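Local structure of monosaccharide ABC transporter substrate-binding protein, CUT2 family (4RU1) at residues G79-I84 with V105-G110; A109-W114 with G277-T282. The protein binds myo-inositol in the crystal and is probably the solute-binding component of an ABC transporter that takes up carbohydrates or related polyols. All coordinates share one frame; numbering follows the deposited sequence. Where two conformers were deposited one is given.

In the fold
Both contacts belong to the lobe built on the parallel sheet that contains strands 79-82 and 104-107, and their centres lie about 9 Å apart. Contact 1 is core: two neighbouring strands joined by backbone hydrogen bonds, with every touching residue buried and the far end reaching the bound inositol. Contact 2 lies at the surface, where the loop leaving strand 104-107 meets the segment around edge strand 280-281; it rests on an indole against backbone, an isoleucine on an alanine methyl, and a water bridge with one weak arm. Their segments share A109 and G110, which touch the partner segment only in contact 1. The two also touch directly, A106 CB lying 3.7 Å from W114 CB, so the tryptophan of contact 2 packs against the sheet of contact 1.

Contact 1. Residues G79-I84 with V105-G110; sequences GIAVTI and VAFNAG. With INS (1,2,3,4,5,6-hexahydroxy-cyclohexane), chain M.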
ATOM      1  N   GLY A  79       9.881  19.151   6.499  1.00 12.99           N
ATOM      2  CA  GLY A  79       8.656  18.616   5.955  1.00 15.13           C
ATOM      3  C   GLY A  79       8.439  17.242   6.515  1.00 12.34           C
ATOM      4  O   GLY A  79       9.351  16.583   6.973  1.00 15.82           O
ATOM      5  N   ILE A  80       7.190  16.854   6.387  1.00 14.15           N
ATOM      6  CA  ILE A  80       6.679  15.600   6.828  1.00 14.95           C
ATOM      7  C   ILE A  80       5.965  14.912   5.668  1.00 12.85           C
ATOM      8  O   ILE A  80       5.133  15.484   5.003  1.00 15.15           O
ATOM      9  CB  ILE A  80       5.717  15.744   8.011  1.00 15.53           C
ATOM     10  CG1 ILE A  80       6.465  16.297   9.287  1.00 14.81           C
ATOM     11  CG2 ILE A  80       5.001  14.395   8.304  1.00 15.96           C
ATOM     12  CD1 ILE A  80       5.565  16.700  10.418  1.00 18.55           C
ATOM     13  N   ALA A  81       6.320  13.643   5.473  1.00 13.36           N
ATOM     14  CA  ALA A  81       5.606  12.736   4.613  1.00 14.84           C
ATOM     15  C   ALA A  81       4.954  11.660   5.463  1.00 14.50           C
ATOM     16  O   ALA A  81       5.676  10.951   6.239  1.00 15.90           O
ATOM     17  CB  ALA A  81       6.617  12.178   3.639  1.00 15.59           C
ATOM     18  N   VAL A  82       3.621  11.550   5.418  1.00 12.38           N
ATOM     19  CA  VAL A  82       2.910  10.721   6.376  1.00 12.68           C
ATOM     20  C   VAL A  82       1.838   9.853   5.727  1.00 12.60           C
ATOM     21  O   VAL A  82       1.224  10.218   4.736  1.00 13.64           O
ATOM     22  CB  VAL A  82       2.241  11.613   7.421  1.00 13.99           C
ATOM     23  CG1 VAL A  82       1.146  12.501   6.851  1.00 21.61           C
ATOM     24  CG2 VAL A  82       1.774  10.800   8.590  1.00 15.73           C
ATOM     25  N   THR A  83       1.634   8.657   6.280  1.00 12.08           N
ATOM     26  CA  THR A  83       0.523   7.749   5.863  1.00 11.96           C
ATOM     27  C   THR A  83      -0.690   7.907   6.800  1.00 15.82           C
ATOM     28  O   THR A  83      -0.513   8.221   7.988  1.00 14.19           O
ATOM     29  CB  THR A  83       0.973   6.282   5.836  1.00 13.10           C
ATOM     30  OG1 THR A  83       1.199   5.865   7.197  1.00 13.61           O
ATOM     31  CG2 THR A  83       2.235   6.149   5.066  1.00 13.07           C
ATOM     32  N   ILE A  84      -1.907   7.745   6.306  1.00 12.05           N
ATOM     33  CA  ILE A  84      -3.097   7.993   7.107  1.00 11.18           C
ATOM     34  C   ILE A  84      -4.044   6.776   6.996  1.00 14.15           C
ATOM     35  O   ILE A  84      -5.169   6.874   6.548  1.00 15.94           O
ATOM     36  CB  ILE A  84      -3.854   9.268   6.696  1.00 15.11           C
ATOM     37  CG1 ILE A  84      -2.909  10.401   6.349  1.00 15.66           C
ATOM     38  CG2 ILE A  84      -4.823   9.677   7.800  1.00 16.65           C
ATOM     39  CD1 ILE A  84      -3.554  11.615   5.780  1.00 15.64           C
ATOM     40  N   VAL A 105       2.989  16.248   3.230  1.00 13.53           N
ATOM     41  CA  VAL A 105       2.521  15.459   2.094  1.00 14.66           C
ATOM     42  C   VAL A 105       2.071  14.131   2.637  1.00 18.64           C
ATOM     43  O   VAL A 105       2.733  13.583   3.513  1.00 16.99           O
ATOM     44  CB  VAL A 105       3.562  15.346   0.995  1.00 17.36           C
ATOM     45  CG1 VAL A 105       3.158  14.356  -0.119  1.00 20.63           C
ATOM     46  CG2 VAL A 105       3.771  16.739   0.370  1.00 15.78           C
ATOM     47  N   ALA A 106       0.919  13.638   2.144  1.00 13.40           N
ATOM     48  CA  ALA A 106       0.371  12.330   2.550  1.00 12.32           C
ATOM     49  C   ALA A 106       0.615  11.326   1.444  1.00 11.55           C
ATOM     50  O   ALA A 106       0.787  11.708   0.279  1.00 13.24           O
ATOM     51  CB  ALA A 106      -1.063  12.402   2.976  1.00 15.37           C
ATOM     52  N   PHE A 107       0.746  10.064   1.781  1.00 13.09           N
ATOM     53  CA  PHE A 107       0.991   9.096   0.770  1.00 12.58           C
ATOM     54  C   PHE A 107       0.526   7.724   1.268  1.00 12.52           C
ATOM     55  O   PHE A 107       0.308   7.505   2.480  1.00 11.87           O
ATOM     56  CB  PHE A 107       2.472   9.078   0.294  1.00 13.37           C
ATOM     57  CG  PHE A 107       3.423   8.489   1.297  1.00 10.54           C
ATOM     58  CD1 PHE A 107       3.840   9.196   2.407  1.00 14.55           C
ATOM     59  CD2 PHE A 107       3.974   7.247   1.049  1.00 10.66           C
ATOM     60  CE1 PHE A 107       4.718   8.635   3.348  1.00 11.00           C
ATOM     61  CE2 PHE A 107       4.820   6.672   1.992  1.00 11.69           C
ATOM     62  CZ  PHE A 107       5.221   7.377   3.086  1.00 15.61           C
ATOM     63  N   ASN A 108       0.277   6.824   0.315  1.00 11.70           N
ATOM     64  CA  ASN A 108       0.006   5.415   0.495  1.00 12.06           C
ATOM     65  C   ASN A 108      -1.395   5.101   1.110  1.00 16.11           C
ATOM     66  O   ASN A 108      -2.118   4.270   0.549  1.00 12.82           O
ATOM     67  CB  ASN A 108       1.028   4.703   1.314  1.00 14.95           C
ATOM     68  CG  ASN A 108       0.732   3.237   1.416  1.00 12.39           C
ATOM     69  OD1 ASN A 108       0.209   2.788   2.441  1.00 11.70           O
ATOM     70  ND2 ASN A 108       1.006   2.477   0.397  1.00 12.03           N
ATOM     71  N   ALA A 109      -1.750   5.739   2.227  1.00 14.89           N
ATOM     72  CA  ALA A 109      -3.040   5.547   2.846  1.00 10.55           C
ATOM     73  C   ALA A 109      -3.649   6.859   3.189  1.00 13.10           C
ATOM     74  O   ALA A 109      -2.972   7.708   3.719  1.00 13.19           O
ATOM     75  CB  ALA A 109      -2.929   4.706   4.067  1.00 13.22           C
ATOM     76  N   GLY A 110      -4.970   6.959   3.021  1.00 13.48           N
ATOM     77  CA  GLY A 110      -5.775   8.134   3.376  1.00 15.10           C
ATOM     78  C   GLY A 110      -6.169   9.031   2.212  1.00 16.88           C
ATOM     79  O   GLY A 110      -6.275  10.218   2.400  1.00 15.07           O
TER
HETATM   80  C1  INS M 401       0.102  -2.397   0.734  1.00 11.78           C
HETATM   81  C2  INS M 401       0.307  -3.581   1.666  1.00 20.58           C
HETATM   82  C3  INS M 401       0.980  -3.096   2.950  1.00 15.87           C
HETATM   83  C4  INS M 401       0.279  -1.916   3.585  1.00 13.86           C
HETATM   84  C5  INS M 401       0.162  -0.761   2.641  1.00 10.17           C
HETATM   85  C6  INS M 401      -0.500  -1.131   1.342  1.00 14.39           C
HETATM   86  O1  INS M 401      -0.586  -2.757  -0.474  1.00 13.76           O
HETATM   87  O2  INS M 401      -1.012  -4.026   2.025  1.00 20.99           O
HETATM   88  O3  INS M 401       0.954  -4.221   3.851  1.00 19.61           O
HETATM   89  O4  INS M 401       0.964  -1.499   4.793  1.00 17.88           O
HETATM   90  O5  INS M 401      -0.616   0.325   3.191  1.00 13.46           O
HETATM   91  O6  INS M 401      -0.481  -0.019   0.401  1.00 14.59           O
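This is a buried pairing of neighbouring parallel strands, 79-82 and 104-107, the two strands of a beta-alpha-beta unit whose crossover is helix 87-99. I80 O accepts a hydrogen bond from V105 N at 2.9 Å, nearly straight at 169°. V105 O then takes V82 N, and V82 O takes F107 N, so the bonds alternate along the pair. Past the strand ends the two segments stay together through a hydrogen bond from I84 N to A109 O (2.8 Å), its donor above the carbonyl plane.

The F107 ring lies back along the neighbouring strand, its CG held between backbone N and carbonyl carbon (chi1 72°). One face takes the methyl CG2 of T83, a CH-pi contact 4.0 Å from the ring centroid, while the edge meets the backbone of A81. V82 and A106 point to the same face of the sheet, and there I84 CD1 meets A106 CB at 3.8 Å. T83 turns its hydroxyl to H28 and E65, leaving the methyl for the ring.

At the C-terminal end of the strand, where this fold places its ligand, the N108 amide uses both ends on the inositol: OD1 accepts from O5 at 2.7 Å and ND2 donates to O6 at 2.9 Å. ND2 also donates to E256. With both amide ends engaged, the orientation of the N108 amide is fixed, matching two adjacent hydroxyls of the ligand.

Contact 2. Residues A109-W114 with G277-T282; sequences AGIDQW and GEAVKT
W114 brings CZ2 and CH2, the far corner of its indole, obliquely up to the backbone of G277 and E278. CH2 comes to 3.7 Å from G277 O, and CZ2 to 3.8 Å from E278 C. A chi1 of 62° sets CG between the backbone N and the carbonyl carbon, and chi2 of -85° turns the six-membered ring toward 277-279. The pyrrole nitrogen is served by a water: NE1 donates to it at 3.0 Å, the water sitting in the plane of the ring at its edge. The same water accepts a weak hydrogen bond from A279 N at 3.1 Å, and so bridges the indole to the backbone across the contact.

Beside the water, I111 reaches over with its longer branch. CG1 lies anti to the backbone N (chi1 -170°) and the chain runs on extended, so that CG1 and CD1 both rest on the methyl of A279, CD1 at 3.8 Å from CB. This is the apolar side-chain contact of a small interface; the two segments together bury 167 Å².

In the periplasmic-binding-protein fold seen here, the segment 277-282 carries a short, weakly bonded strand, about 280-281, at the edge of the parallel sheet, with strand 121-124 lying next to it. Y122 of that strand links the two sides: it stacks on the W114 ring and also touches both I111 and A279. V280 adds backbone hydrogen bonds to Y122 and G124. On the other side, 109-114 turns out of strand 104-107 toward helix 114-117, with Q113 N bonded to G110 O at 3.0 Å. G277 O, close to the indole, also accepts a hydrogen bond from K115 NZ, one residue beyond W114.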
ATOM      1  N   ALA A 109      -1.750   5.739   2.227  1.00 14.89           N
ATOM      2  CA  ALA A 109      -3.040   5.547   2.846  1.00 10.55           C
ATOM      3  C   ALA A 109      -3.649   6.859   3.189  1.00 13.10           C
ATOM      4  O   ALA A 109      -2.972   7.708   3.719  1.00 13.19           O
ATOM      5  CB  ALA A 109      -2.929   4.706   4.067  1.00 13.22           C
ATOM      6  N   GLY A 110      -4.970   6.959   3.021  1.00 13.48           N
ATOM      7  CA  GLY A 110      -5.775   8.134   3.376  1.00 15.10           C
ATOM      8  C   GLY A 110      -6.169   9.031   2.212  1.00 16.88           C
ATOM      9  O   GLY A 110      -6.275  10.218   2.400  1.00 15.07           O
ATOM     10  N   ILE A 111      -6.370   8.484   1.022  1.00 14.12           N
ATOM     11  CA  ILE A 111      -6.615   9.293  -0.154  1.00 14.77           C
ATOM     12  C   ILE A 111      -7.911  10.160   0.027  1.00 18.09           C
ATOM     13  O   ILE A 111      -7.967  11.241  -0.496  1.00 16.32           O
ATOM     14  CB  ILE A 111      -6.700   8.425  -1.436  1.00 14.23           C
ATOM     15  CG1 ILE A 111      -6.722   9.321  -2.687  1.00 16.19           C
ATOM     16  CG2 ILE A 111      -7.974   7.523  -1.428  1.00 16.76           C
ATOM     17  CD1 ILE A 111      -6.568   8.548  -3.969  1.00 17.42           C
ATOM     18  N   ASP A 112      -8.902   9.657   0.778  0.50 17.78           N
ATOM     19  CA  ASP A 112     -10.175  10.372   1.048  0.50 28.98           C
ATOM     20  C   ASP A 112     -10.088  11.443   2.170  0.50 21.12           C
ATOM     21  O   ASP A 112     -10.994  12.282   2.340  0.50 24.51           O
ATOM     22  CB  ASP A 112     -11.254   9.339   1.454  0.50 22.04           C
ATOM     23  CG  ASP A 112     -11.424   8.194   0.439  0.50 41.95           C
ATOM     24  OD1 ASP A 112     -11.454   8.447  -0.794  0.50 32.62           O
ATOM     25  OD2 ASP A 112     -11.564   7.027   0.901  0.50 34.74           O
ATOM     26  N   GLN A 113      -9.018  11.413   2.951  1.00 15.56           N
ATOM     27  CA  GLN A 113      -8.904  12.250   4.160  1.00 17.93           C
ATOM     28  C   GLN A 113      -7.742  13.241   4.204  1.00 18.95           C
ATOM     29  O   GLN A 113      -7.618  14.027   5.149  1.00 21.15           O
ATOM     30  CB  GLN A 113      -8.803  11.325   5.356  1.00 16.66           C
ATOM     31  CG  GLN A 113     -10.035  10.482   5.547  1.00 22.24           C
ATOM     32  CD  GLN A 113     -10.030   9.168   4.813  1.00 19.33           C
ATOM     33  OE1 GLN A 113      -8.970   8.668   4.350  1.00 19.46           O
ATOM     34  NE2 GLN A 113     -11.198   8.576   4.717  1.00 33.41           N
ATOM     35  N   TRP A 114      -6.825  13.211   3.239  1.00 16.16           N
ATOM     36  CA  TRP A 114      -5.630  14.046   3.371  1.00 12.84           C
ATOM     37  C   TRP A 114      -5.986  15.516   3.223  1.00 15.56           C
ATOM     38  O   TRP A 114      -5.406  16.349   3.893  1.00 16.98           O
ATOM     39  CB  TRP A 114      -4.517  13.673   2.352  1.00 15.77           C
ATOM     40  CG  TRP A 114      -4.921  13.848   0.956  1.00 13.92           C
ATOM     41  CD1 TRP A 114      -5.570  12.966   0.209  1.00 16.70           C
ATOM     42  CD2 TRP A 114      -4.784  15.044   0.157  1.00 15.45           C
ATOM     43  NE1 TRP A 114      -5.858  13.504  -1.018  1.00 15.59           N
ATOM     44  CE2 TRP A 114      -5.317  14.768  -1.099  1.00 14.79           C
ATOM     45  CE3 TRP A 114      -4.123  16.261   0.344  1.00 13.96           C
ATOM     46  CZ2 TRP A 114      -5.355  15.735  -2.101  1.00 19.80           C
ATOM     47  CZ3 TRP A 114      -4.196  17.199  -0.616  1.00 15.54           C
ATOM     48  CH2 TRP A 114      -4.773  16.938  -1.835  1.00 15.71           C
ATOM     49  N   GLY A 277      -4.732  20.049  -5.936  1.00 21.00           N
ATOM     50  CA  GLY A 277      -5.791  19.816  -4.954  1.00 23.84           C
ATOM     51  C   GLY A 277      -6.400  18.444  -4.963  1.00 17.32           C
ATOM     52  O   GLY A 277      -7.331  18.151  -4.228  1.00 19.62           O
ATOM     53  N   GLU A 278      -5.888  17.589  -5.877  1.00 21.07           N
ATOM     54  CA  GLU A 278      -6.316  16.201  -5.903  1.00 17.92           C
ATOM     55  C   GLU A 278      -5.082  15.306  -5.885  1.00 13.87           C
ATOM     56  O   GLU A 278      -3.948  15.759  -6.143  1.00 15.40           O
ATOM     57  CB  GLU A 278      -7.290  15.878  -7.057  1.00 20.35           C
ATOM     58  CG  GLU A 278      -8.554  16.772  -6.968  1.00 17.74           C
ATOM     59  CD  GLU A 278      -9.755  16.349  -7.796  1.00 27.57           C
ATOM     60  OE1 GLU A 278      -9.661  15.329  -8.515  1.00 27.10           O
ATOM     61  OE2 GLU A 278     -10.796  17.073  -7.703  1.00 19.50           O
ATOM     62  N   ALA A 279      -5.326  14.044  -5.577  1.00 14.97           N
ATOM     63  CA  ALA A 279      -4.251  13.079  -5.478  1.00 14.64           C
ATOM     64  C   ALA A 279      -3.541  12.920  -6.811  1.00 15.64           C
ATOM     65  O   ALA A 279      -4.127  13.038  -7.900  1.00 16.38           O
ATOM     66  CB  ALA A 279      -4.758  11.706  -4.970  1.00 16.95           C
ATOM     67  N   VAL A 280      -2.244  12.670  -6.738  1.00 15.72           N
ATOM     68  CA  VAL A 280      -1.411  12.171  -7.838  1.00 14.16           C
ATOM     69  C   VAL A 280      -1.366  10.638  -7.812  1.00 13.41           C
ATOM     70  O   VAL A 280      -0.923  10.030  -6.847  1.00 14.33           O
ATOM     71  CB  VAL A 280      -0.004  12.688  -7.732  1.00 11.00           C
ATOM     72  CG1 VAL A 280       0.893  12.121  -8.830  1.00 14.83           C
ATOM     73  CG2 VAL A 280      -0.075  14.211  -7.783  1.00 13.90           C
ATOM     74  N   LYS A 281      -1.779  10.021  -8.926  1.00 13.42           N
ATOM     75  CA  LYS A 281      -2.020   8.612  -8.998  1.00 12.91           C
ATOM     76  C   LYS A 281      -0.742   7.879  -9.337  1.00 15.03           C
ATOM     77  O   LYS A 281       0.043   8.353 -10.166  1.00 15.32           O
ATOM     78  CB  LYS A 281      -2.984   8.314 -10.112  1.00 14.87           C
ATOM     79  CG  LYS A 281      -4.356   8.865  -9.981  1.00 16.92           C
ATOM     80  CD  LYS A 281      -5.204   8.329 -11.145  1.00 23.76           C
ATOM     81  CE  LYS A 281      -6.500   9.087 -11.240  1.00 29.34           C
ATOM     82  NZ  LYS A 281      -6.291  10.465 -11.755  1.00 29.12           N
ATOM     83  N   THR A 282      -0.491   6.772  -8.627  1.00 16.19           N
ATOM     84  CA  THR A 282       0.676   5.914  -8.882  1.00 13.37           C
ATOM     85  C   THR A 282       0.214   4.537  -9.340  1.00 12.74           C
ATOM     86  O   THR A 282       1.026   3.605  -9.506  1.00 14.04           O
ATOM     87  CB  THR A 282       1.569   5.834  -7.598  1.00 12.34           C
ATOM     88  OG1 THR A 282       0.721   5.265  -6.575  1.00 14.00           O
ATOM     89  CG2 THR A 282       2.021   7.187  -7.159  1.00 12.73           C
TER
HETATM   90  O   HOH W   1      -7.447  13.173  -3.528  1.00 22.89           O